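Cadherin-related family member 2 (Mus musculus, PDB 5CYX) probably acts as an intermicrovillar adhesion molecule, forming calcium-dependent complexes with CDHR5 through its extracellular cadherin repeats and so controlling how microvilli pack on epithelial cells. Local coordinates at residues S49-N54 / G58-A63; R159-E162 / I166-N169; P267-I272 / R286-L291. All coordinates share one frame; numbering follows the deposited sequence.

Contact 1: residues S49-N54 / G58-A63; sequences SYFSVN and GEVKLA
The beta hairpin of strands 51-53 and 59-62, the D-E hairpin of the first cadherin repeat, brings F51 and V53 against V60 on one face and S52 level with K61 on the other. S52 and K61 are the hydrogen-bonded pair: S52 N reaches K61 O at 2.9 Å and K61 N returns to S52 O at 3.0 Å, both donors in the carbonyl planes. Toward the turn, N54 N meets E59 O at 2.8 Å, and G58 N closes the loop on N54 O at 2.9 Å. At the far end A63 N binds Y50 O at 2.6 Å, nearly straight at the hydrogen but approaching from above the carbonyl plane, where the chain passes from a 3-10 segment into the strand. K61 O also lies in plane at the edge of the F51 ring. F51 CB rests 3.7 Å from V60 CG1. With CG anti to the carbonyl carbon (chi1 -57°), the F51 ring is turned so that its CE1 comes within 3.9 Å of L62 CD1. V53 and V60 stand side by side, CG2 to CG2 at 4.1 Å. N54 turns its OD1 back into the turn, accepting from N56 N and T57 N. On the opposite side of strand 59-62, strand 25-30 continues the sheet through backbone bonds of V60 to A26 and F27. Strand 40-44 supplies I43 under F51, V53 and V60, and strand 73-81 adds F74 and I76 against F51, so the apolar face of the hairpin packs into the beta sandwich.

Contact 2: residues R159-E162 / I166-N169; sequences RILE and IVLN
N169 OD1 is gripped from two directions: R159 NE donates to it across the hairpin at 3.1 Å, and V123 N of the third subunit, another copy of the protein, donates as well, while N169 ND2 donates a hydrogen bond to N156 O and fixes the other end of the amide. The R159 bond is bent at the hydrogen (136°); N169 OD1 lies close to the guanidinium plane, whereas NE sits above the amide carbonyl plane, and the guanidinium and amide planes stand 78° apart. R159 gets there because chi1 of 58° wedges CG between the backbone N and carbonyl carbon, after which the chain runs extended to NE alongside V167. V167 CG1 then covers the centre of one guanidinium face, 3.8 Å above it. The cationic head is thus held by an edge bond to the amide, by this apolar contact on one face and by a carbonyl across the interface, where R159 NH2 hydrogen-bonds G121 O of the third subunit. Behind it, R159 and V167 form a hydrogen-bonded antiparallel pair, V167 N to R159 O at 2.7 Å and R159 N to V167 O at 3.0 Å. L161 CD1 touches V167 CG2 at 4.0 Å on this side. On the reverse face I160 CD1 packs on I166 CG1 at 3.6 Å. Both isoleucines meet L185 in the core, and strand 123-126 flanks strand 165-168 on its other side. This pairing, one face apolar and packed on strands 140-148 and 180-189, the other carrying R159 and V167 toward other copies of the protein, is the D-E hairpin of the second cadherin repeat, part of the three-stranded sheet of its Greek-key beta sandwich.

Contact 3: residues P267-I272 / R286-L291; sequences PGWFDI and REQLLL
The indole of W269 points its six-membered ring at the loop 286-291, where Q288 and L289 receive it. Q288 comes in at the ring edge: its NE2 lies near the indole plane, 3.5 Å from W269 CZ2, and the amide plane is turned only 15° from that of the ring. The two flat groups are therefore nearly parallel, the amide a little displaced from the ring plane, and they meet at the edge, with no face-to-face stack and no N-H directed over the pi cloud. L289 approaches W269 CZ3 obliquely with CD1, at 3.8 Å, and the two side chains run antiparallel to one another, overlapping only near their ends. Both W269 and L289 hold CG anti to the carbonyl carbon (chi1 -77° and -53°), which aims each side chain at the other across backbones whose nearest CA atoms, of W269 and R286, are 11.8 Å apart. The receiving loop has a helix-like bend at residues 286-288, and L289 N bonds R286 O at 3.2 Å. Around the pair, L284 also touches W269, and L289 rests on V296 and V324 of strands 295-304 and 315-324. Replacing W269 with an alanine would probably leave L289 CD1 without its aromatic partner and the Q288 amide freer to turn. W269, just before strand 270-272, thus meets the E-F loop of the third cadherin repeat largely by van der Waals packing, with no hydrogen bond across the segments. With a polar amide at one ring edge, an aliphatic group beside it and no directional bond, the pairing probably depends on how the ring is packed.

The three contacts follow one another along the chain, one in each of the first three extracellular cadherin repeats. Contacts 1 and 2 are equivalent D-E hairpins, their centres 51 Å apart, whereas contact 3 joins W269, just ahead of the D strand, to the E-F loop, 61 Å from contact 2 and 110 Å from contact 1, centre to centre. None touches another. Calcium ions occupy the junctions between successive repeats, and the side chain of Y50 in contact 1 lies about 11 Å from one of them, without binding it. Contact 1 belongs to the repeat required for CDHR5 binding. Contact 2 meets two other copies of the protein, contact 1 touches one through E59 alone, and no other chain of the assembly touches contact 3.

Contact 1: residues S49-N54 / G58-A63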
loop_
_atom_site.group_PDB
_atom_site.type_symbol
_atom_site.label_atom_id
_atom_site.label_comp_id
_atom_site.label_asym_id
_atom_site.label_seq_id
_atom_site.Cartn_x
_atom_site.Cartn_y
_atom_site.Cartn_z
ATOM N N SER A 49 37.462 -32.765 -13.032
ATOM C CA SER A 49 36.556 -33.024 -14.165
ATOM C C SER A 49 35.831 -31.781 -14.674
ATOM O O SER A 49 35.175 -31.830 -15.687
ATOM C CB SER A 49 35.523 -34.093 -13.789
ATOM O OG SER A 49 34.709 -33.622 -12.731
ATOM N N TYR A 50 35.933 -30.665 -13.962
ATOM C CA TYR A 50 35.449 -29.414 -14.481
ATOM C C TYR A 50 36.263 -28.911 -15.660
ATOM O O TYR A 50 35.769 -28.064 -16.420
ATOM C CB TYR A 50 35.473 -28.315 -13.394
ATOM C CG TYR A 50 34.294 -28.342 -12.482
ATOM C CD1 TYR A 50 33.072 -27.830 -12.888
ATOM C CD2 TYR A 50 34.386 -28.892 -11.213
ATOM C CE1 TYR A 50 31.964 -27.846 -12.047
ATOM C CE2 TYR A 50 33.292 -28.915 -10.363
ATOM C CZ TYR A 50 32.085 -28.377 -10.783
ATOM O OH TYR A 50 31.010 -28.365 -9.925
ATOM N N PHE A 51 37.508 -29.369 -15.799
ATOM C CA PHE A 51 38.358 -28.897 -16.884
ATOM C C PHE A 51 39.005 -29.994 -17.691
ATOM O O PHE A 51 39.129 -31.119 -17.237
ATOM C CB PHE A 51 39.418 -27.998 -16.333
ATOM C CG PHE A 51 38.858 -26.826 -15.568
ATOM C CD1 PHE A 51 38.211 -25.799 -16.239
ATOM C CD2 PHE A 51 38.929 -26.783 -14.168
ATOM C CE1 PHE A 51 37.679 -24.712 -15.543
ATOM C CE2 PHE A 51 38.391 -25.717 -13.465
ATOM C CZ PHE A 51 37.768 -24.665 -14.158
ATOM N N SER A 52 39.371 -29.628 -18.911
ATOM C CA SER A 52 40.082 -30.471 -19.845
ATOM C C SER A 52 41.297 -29.666 -20.245
ATOM O O SER A 52 41.145 -28.585 -20.809
ATOM C CB SER A 52 39.209 -30.703 -21.068
ATOM O OG SER A 52 39.969 -31.190 -22.158
ATOM N N VAL A 53 42.488 -30.175 -19.952
ATOM C CA VAL A 53 43.752 -29.432 -20.210
ATOM C C VAL A 53 44.513 -30.007 -21.407
ATOM O O VAL A 53 44.666 -31.219 -21.533
ATOM C CB VAL A 53 44.690 -29.525 -19.008
ATOM C CG1 VAL A 53 45.959 -28.718 -19.249
ATOM C CG2 VAL A 53 43.981 -29.044 -17.751
ATOM N N ASN A 54 45.004 -29.146 -22.282
ATOM C CA ASN A 54 45.956 -29.595 -23.283
ATOM C C ASN A 54 47.355 -29.550 -22.626
ATOM O O ASN A 54 47.886 -28.474 -22.283
ATOM C CB ASN A 54 45.855 -28.757 -24.549
ATOM C CG ASN A 54 46.800 -29.236 -25.633
ATOM O OD1 ASN A 54 47.980 -29.519 -25.369
ATOM N ND2 ASN A 54 46.305 -29.308 -26.850
ATOM N N GLY A 58 48.830 -25.800 -22.864
ATOM C CA GLY A 58 48.296 -25.096 -21.687
ATOM C C GLY A 58 46.846 -24.647 -21.825
ATOM O O GLY A 58 46.280 -24.049 -20.899
ATOM N N GLU A 59 46.249 -24.924 -22.981
ATOM C CA GLU A 59 44.857 -24.603 -23.242
ATOM C C GLU A 59 43.960 -25.358 -22.253
ATOM O O GLU A 59 44.014 -26.578 -22.184
ATOM C CB GLU A 59 44.487 -25.032 -24.675
ATOM C CG GLU A 59 43.145 -24.530 -25.151
ATOM C CD GLU A 59 42.706 -25.209 -26.438
ATOM O OE1 GLU A 59 42.367 -26.427 -26.429
ATOM O OE2 GLU A 59 42.705 -24.528 -27.459
ATOM N N VAL A 60 43.137 -24.630 -21.509
ATOM C CA VAL A 60 42.180 -25.225 -20.594
ATOM C C VAL A 60 40.771 -24.871 -20.968
ATOM O O VAL A 60 40.368 -23.720 -20.856
ATOM C CB VAL A 60 42.392 -24.814 -19.120
ATOM C CG1 VAL A 60 41.410 -25.556 -18.222
ATOM C CG2 VAL A 60 43.826 -25.062 -18.702
ATOM N N LYS A 61 40.024 -25.885 -21.369
ATOM C CA LYS A 61 38.597 -25.773 -21.655
ATOM C C LYS A 61 37.740 -26.217 -20.487
ATOM O O LYS A 61 38.144 -27.106 -19.722
ATOM C CB LYS A 61 38.230 -26.658 -22.852
ATOM C CG LYS A 61 38.834 -26.189 -24.146
ATOM C CD LYS A 61 38.331 -27.036 -25.294
ATOM C CE LYS A 61 38.959 -26.634 -26.625
ATOM N NZ LYS A 61 38.632 -27.693 -27.628
ATOM N N LEU A 62 36.553 -25.625 -20.393
ATOM C CA LEU A 62 35.609 -25.994 -19.389
ATOM C C LEU A 62 35.041 -27.368 -19.808
ATOM O O LEU A 62 34.614 -27.504 -20.936
ATOM C CB LEU A 62 34.489 -24.997 -19.306
ATOM C CG LEU A 62 33.441 -25.305 -18.233
ATOM C CD1 LEU A 62 33.991 -25.090 -16.821
ATOM C CD2 LEU A 62 32.198 -24.456 -18.488
ATOM N N ALA A 63 35.038 -28.359 -18.922
ATOM C CA ALA A 63 34.585 -29.753 -19.339
ATOM C C ALA A 63 33.281 -30.225 -18.696
ATOM O O ALA A 63 32.790 -31.333 -18.968
ATOM C CB ALA A 63 35.689 -30.755 -19.057
#

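Contact 2: residues R159-E162 / I166-N169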
loop_
_atom_site.group_PDB
_atom_site.type_symbol
_atom_site.label_atom_id
_atom_site.label_comp_id
_atom_site.label_asym_id
_atom_site.label_seq_id
_atom_site.Cartn_x
_atom_site.Cartn_y
_atom_site.Cartn_z
ATOM N N ARG A 159 -4.664 -3.815 -7.215
ATOM C CA ARG A 159 -3.295 -3.431 -7.456
ATOM C C ARG A 159 -2.368 -4.327 -6.657
ATOM O O ARG A 159 -2.754 -4.824 -5.627
ATOM C CB ARG A 159 -3.102 -1.984 -7.069
ATOM C CG ARG A 159 -3.437 -1.622 -5.600
ATOM C CD ARG A 159 -3.353 -0.075 -5.458
ATOM N NE ARG A 159 -3.695 0.435 -4.123
ATOM C CZ ARG A 159 -2.922 0.337 -3.023
ATOM N NH1 ARG A 159 -1.759 -0.302 -3.057
ATOM N NH2 ARG A 159 -3.321 0.874 -1.868
ATOM N N ILE A 160 -1.129 -4.456 -7.084
ATOM C CA ILE A 160 -0.252 -5.408 -6.480
ATOM C C ILE A 160 0.997 -4.744 -5.951
ATOM O O ILE A 160 1.514 -3.793 -6.534
ATOM C CB ILE A 160 0.066 -6.583 -7.448
ATOM C CG1 ILE A 160 0.584 -7.754 -6.642
ATOM C CG2 ILE A 160 1.052 -6.135 -8.532
ATOM C CD1 ILE A 160 0.297 -9.110 -7.289
ATOM N N LEU A 161 1.431 -5.214 -4.811
ATOM C CA LEU A 161 2.593 -4.645 -4.093
ATOM C C LEU A 161 3.817 -5.492 -4.388
ATOM O O LEU A 161 3.723 -6.678 -4.773
ATOM C CB LEU A 161 2.354 -4.670 -2.567
ATOM C CG LEU A 161 1.204 -3.873 -1.965
ATOM C CD1 LEU A 161 1.136 -4.130 -0.452
ATOM C CD2 LEU A 161 1.380 -2.383 -2.235
ATOM N N GLU A 162 4.968 -4.922 -4.108
ATOM C CA GLU A 162 6.249 -5.597 -4.270
ATOM C C GLU A 162 6.352 -6.948 -3.506
ATOM O O GLU A 162 7.038 -7.825 -3.954
ATOM C CB GLU A 162 7.364 -4.636 -3.839
ATOM C CG GLU A 162 7.514 -3.442 -4.791
ATOM C CD GLU A 162 8.561 -3.698 -5.854
ATOM O OE1 GLU A 162 9.695 -4.021 -5.443
ATOM O OE2 GLU A 162 8.266 -3.600 -7.076
ATOM N N ILE A 166 -2.044 -8.477 -3.263
ATOM C CA ILE A 166 -3.017 -7.823 -4.114
ATOM C C ILE A 166 -3.909 -7.037 -3.151
ATOM O O ILE A 166 -4.466 -7.611 -2.184
ATOM C CB ILE A 166 -3.859 -8.887 -4.890
ATOM C CG1 ILE A 166 -2.926 -9.709 -5.766
ATOM C CG2 ILE A 166 -4.981 -8.265 -5.730
ATOM C CD1 ILE A 166 -3.642 -10.874 -6.457
ATOM N N VAL A 167 -3.970 -5.731 -3.377
ATOM C CA VAL A 167 -4.735 -4.813 -2.547
ATOM C C VAL A 167 -5.936 -4.303 -3.303
ATOM O O VAL A 167 -5.792 -3.875 -4.465
ATOM C CB VAL A 167 -3.881 -3.606 -2.107
ATOM C CG1 VAL A 167 -4.752 -2.613 -1.394
ATOM C CG2 VAL A 167 -2.775 -4.101 -1.174
ATOM N N LEU A 168 -7.064 -4.228 -2.617
ATOM C CA LEU A 168 -8.240 -3.606 -3.142
ATOM C C LEU A 168 -8.098 -2.093 -3.215
ATOM O O LEU A 168 -7.793 -1.461 -2.168
ATOM C CB LEU A 168 -9.394 -3.922 -2.265
ATOM C CG LEU A 168 -10.730 -3.477 -2.814
ATOM C CD1 LEU A 168 -11.195 -4.341 -4.001
ATOM C CD2 LEU A 168 -11.736 -3.454 -1.688
ATOM N N ASN A 169 -8.325 -1.553 -4.419
ATOM C CA ASN A 169 -8.163 -0.139 -4.740
ATOM C C ASN A 169 -9.432 0.654 -5.017
ATOM O O ASN A 169 -9.370 1.843 -5.121
ATOM C CB ASN A 169 -7.200 -0.031 -5.934
ATOM C CG ASN A 169 -6.804 1.359 -6.228
ATOM O OD1 ASN A 169 -6.071 2.036 -5.425
ATOM N ND2 ASN A 169 -7.281 1.862 -7.391
#

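Contact 3: residues P267-I272 / R286-L291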
loop_
_atom_site.group_PDB
_atom_site.type_symbol
_atom_site.label_atom_id
_atom_site.label_comp_id
_atom_site.label_asym_id
_atom_site.label_seq_id
_atom_site.Cartn_x
_atom_site.Cartn_y
_atom_site.Cartn_z
ATOM N N PRO A 267 -58.298 4.434 7.075
ATOM C CA PRO A 267 -57.647 3.471 7.955
ATOM C C PRO A 267 -58.601 2.341 8.350
ATOM O O PRO A 267 -59.787 2.587 8.582
ATOM C CB PRO A 267 -57.274 4.308 9.177
ATOM C CG PRO A 267 -57.103 5.700 8.654
ATOM C CD PRO A 267 -58.025 5.831 7.476
ATOM N N GLY A 268 -58.087 1.111 8.375
ATOM C CA GLY A 268 -58.863 -0.056 8.723
ATOM C C GLY A 268 -59.542 -0.777 7.572
ATOM O O GLY A 268 -59.842 -1.962 7.700
ATOM N N TRP A 269 -59.836 -0.105 6.451
ATOM C CA TRP A 269 -60.641 -0.778 5.422
ATOM C C TRP A 269 -59.892 -1.929 4.767
ATOM O O TRP A 269 -60.504 -2.955 4.457
ATOM C CB TRP A 269 -61.143 0.189 4.372
ATOM C CG TRP A 269 -62.295 1.019 4.811
ATOM C CD1 TRP A 269 -62.690 1.291 6.098
ATOM C CD2 TRP A 269 -63.186 1.726 3.955
ATOM N NE1 TRP A 269 -63.794 2.103 6.082
ATOM C CE2 TRP A 269 -64.114 2.393 4.781
ATOM C CE3 TRP A 269 -63.303 1.845 2.561
ATOM C CZ2 TRP A 269 -65.157 3.182 4.259
ATOM C CZ3 TRP A 269 -64.343 2.643 2.034
ATOM C CH2 TRP A 269 -65.254 3.296 2.890
ATOM N N PHE A 270 -58.581 -1.756 4.576
ATOM C CA PHE A 270 -57.714 -2.801 4.010
ATOM C C PHE A 270 -56.488 -3.128 4.862
ATOM O O PHE A 270 -55.951 -2.262 5.528
ATOM C CB PHE A 270 -57.242 -2.375 2.628
ATOM C CG PHE A 270 -58.352 -2.021 1.714
ATOM C CD1 PHE A 270 -59.081 -3.020 1.069
ATOM C CD2 PHE A 270 -58.701 -0.676 1.505
ATOM C CE1 PHE A 270 -60.138 -2.684 0.226
ATOM C CE2 PHE A 270 -59.754 -0.347 0.681
ATOM C CZ PHE A 270 -60.467 -1.345 0.036
ATOM N N ASP A 271 -56.047 -4.379 4.812
ATOM C CA ASP A 271 -54.743 -4.793 5.381
ATOM C C ASP A 271 -54.038 -5.707 4.351
ATOM O O ASP A 271 -54.543 -5.899 3.235
ATOM C CB ASP A 271 -54.915 -5.447 6.778
ATOM C CG ASP A 271 -53.684 -5.267 7.707
ATOM O OD1 ASP A 271 -52.632 -4.793 7.268
ATOM O OD2 ASP A 271 -53.737 -5.649 8.916
ATOM N N ILE A 272 -52.852 -6.204 4.697
ATOM C CA ILE A 272 -52.043 -7.024 3.788
ATOM C C ILE A 272 -51.353 -8.182 4.543
ATOM O O ILE A 272 -50.977 -8.005 5.689
ATOM C CB ILE A 272 -51.020 -6.140 3.057
ATOM C CG1 ILE A 272 -50.359 -6.917 1.930
ATOM C CG2 ILE A 272 -49.974 -5.559 4.024
ATOM C CD1 ILE A 272 -49.641 -6.015 0.946
ATOM N N ARG A 286 -69.135 2.486 -0.557
ATOM C CA ARG A 286 -68.998 3.239 -1.824
ATOM C C ARG A 286 -69.473 4.696 -1.713
ATOM O O ARG A 286 -68.876 5.590 -2.318
ATOM C CB ARG A 286 -69.772 2.511 -2.941
ATOM C CG ARG A 286 -69.622 3.075 -4.351
ATOM C CD ARG A 286 -70.866 2.826 -5.217
ATOM N NE ARG A 286 -71.015 1.416 -5.607
ATOM C CZ ARG A 286 -72.087 0.888 -6.214
ATOM N NH1 ARG A 286 -72.112 -0.415 -6.513
ATOM N NH2 ARG A 286 -73.135 1.646 -6.543
ATOM N N GLU A 287 -70.532 4.915 -0.927
ATOM C CA GLU A 287 -71.167 6.238 -0.769
ATOM C C GLU A 287 -70.284 7.268 -0.063
ATOM O O GLU A 287 -70.273 8.438 -0.459
ATOM C CB GLU A 287 -72.534 6.132 -0.058
ATOM C CG GLU A 287 -73.705 5.828 -0.992
ATOM C CD GLU A 287 -73.489 4.574 -1.828
ATOM O OE1 GLU A 287 -73.130 4.704 -3.023
ATOM O OE2 GLU A 287 -73.650 3.460 -1.281
ATOM N N GLN A 288 -69.541 6.841 0.957
ATOM C CA GLN A 288 -68.564 7.726 1.618
ATOM C C GLN A 288 -67.434 8.225 0.707
ATOM O O GLN A 288 -66.819 9.256 0.995
ATOM C CB GLN A 288 -67.946 7.061 2.856
ATOM C CG GLN A 288 -68.686 7.357 4.156
ATOM C CD GLN A 288 -67.910 6.974 5.408
ATOM O OE1 GLN A 288 -68.164 7.518 6.477
ATOM N NE2 GLN A 288 -66.969 6.039 5.288
ATOM N N LEU A 289 -67.162 7.498 -0.377
ATOM C CA LEU A 289 -66.099 7.852 -1.321
ATOM C C LEU A 289 -66.558 8.600 -2.576
ATOM O O LEU A 289 -65.768 8.740 -3.516
ATOM C CB LEU A 289 -65.366 6.582 -1.751
ATOM C CG LEU A 289 -64.828 5.685 -0.641
ATOM C CD1 LEU A 289 -64.159 4.509 -1.315
ATOM C CD2 LEU A 289 -63.855 6.430 0.261
ATOM N N LEU A 290 -67.806 9.079 -2.603
ATOM C CA LEU A 290 -68.313 9.849 -3.764
ATOM C C LEU A 290 -67.543 11.164 -4.001
ATOM O O LEU A 290 -67.413 11.622 -5.144
ATOM C CB LEU A 290 -69.830 10.096 -3.648
ATOM C CG LEU A 290 -70.677 8.850 -3.988
ATOM C CD1 LEU A 290 -72.036 8.822 -3.296
ATOM C CD2 LEU A 290 -70.853 8.740 -5.500
ATOM N N LEU A 291 -67.001 11.732 -2.922
ATOM C CA LEU A 291 -66.134 12.913 -2.997
ATOM C C LEU A 291 -64.751 12.566 -3.579
ATOM O O LEU A 291 -64.226 13.327 -4.391
ATOM C CB LEU A 291 -65.996 13.581 -1.612
ATOM C CG LEU A 291 -67.249 14.250 -0.989
ATOM C CD1 LEU A 291 -68.269 13.245 -0.447
ATOM C CD2 LEU A 291 -66.861 15.234 0.113
#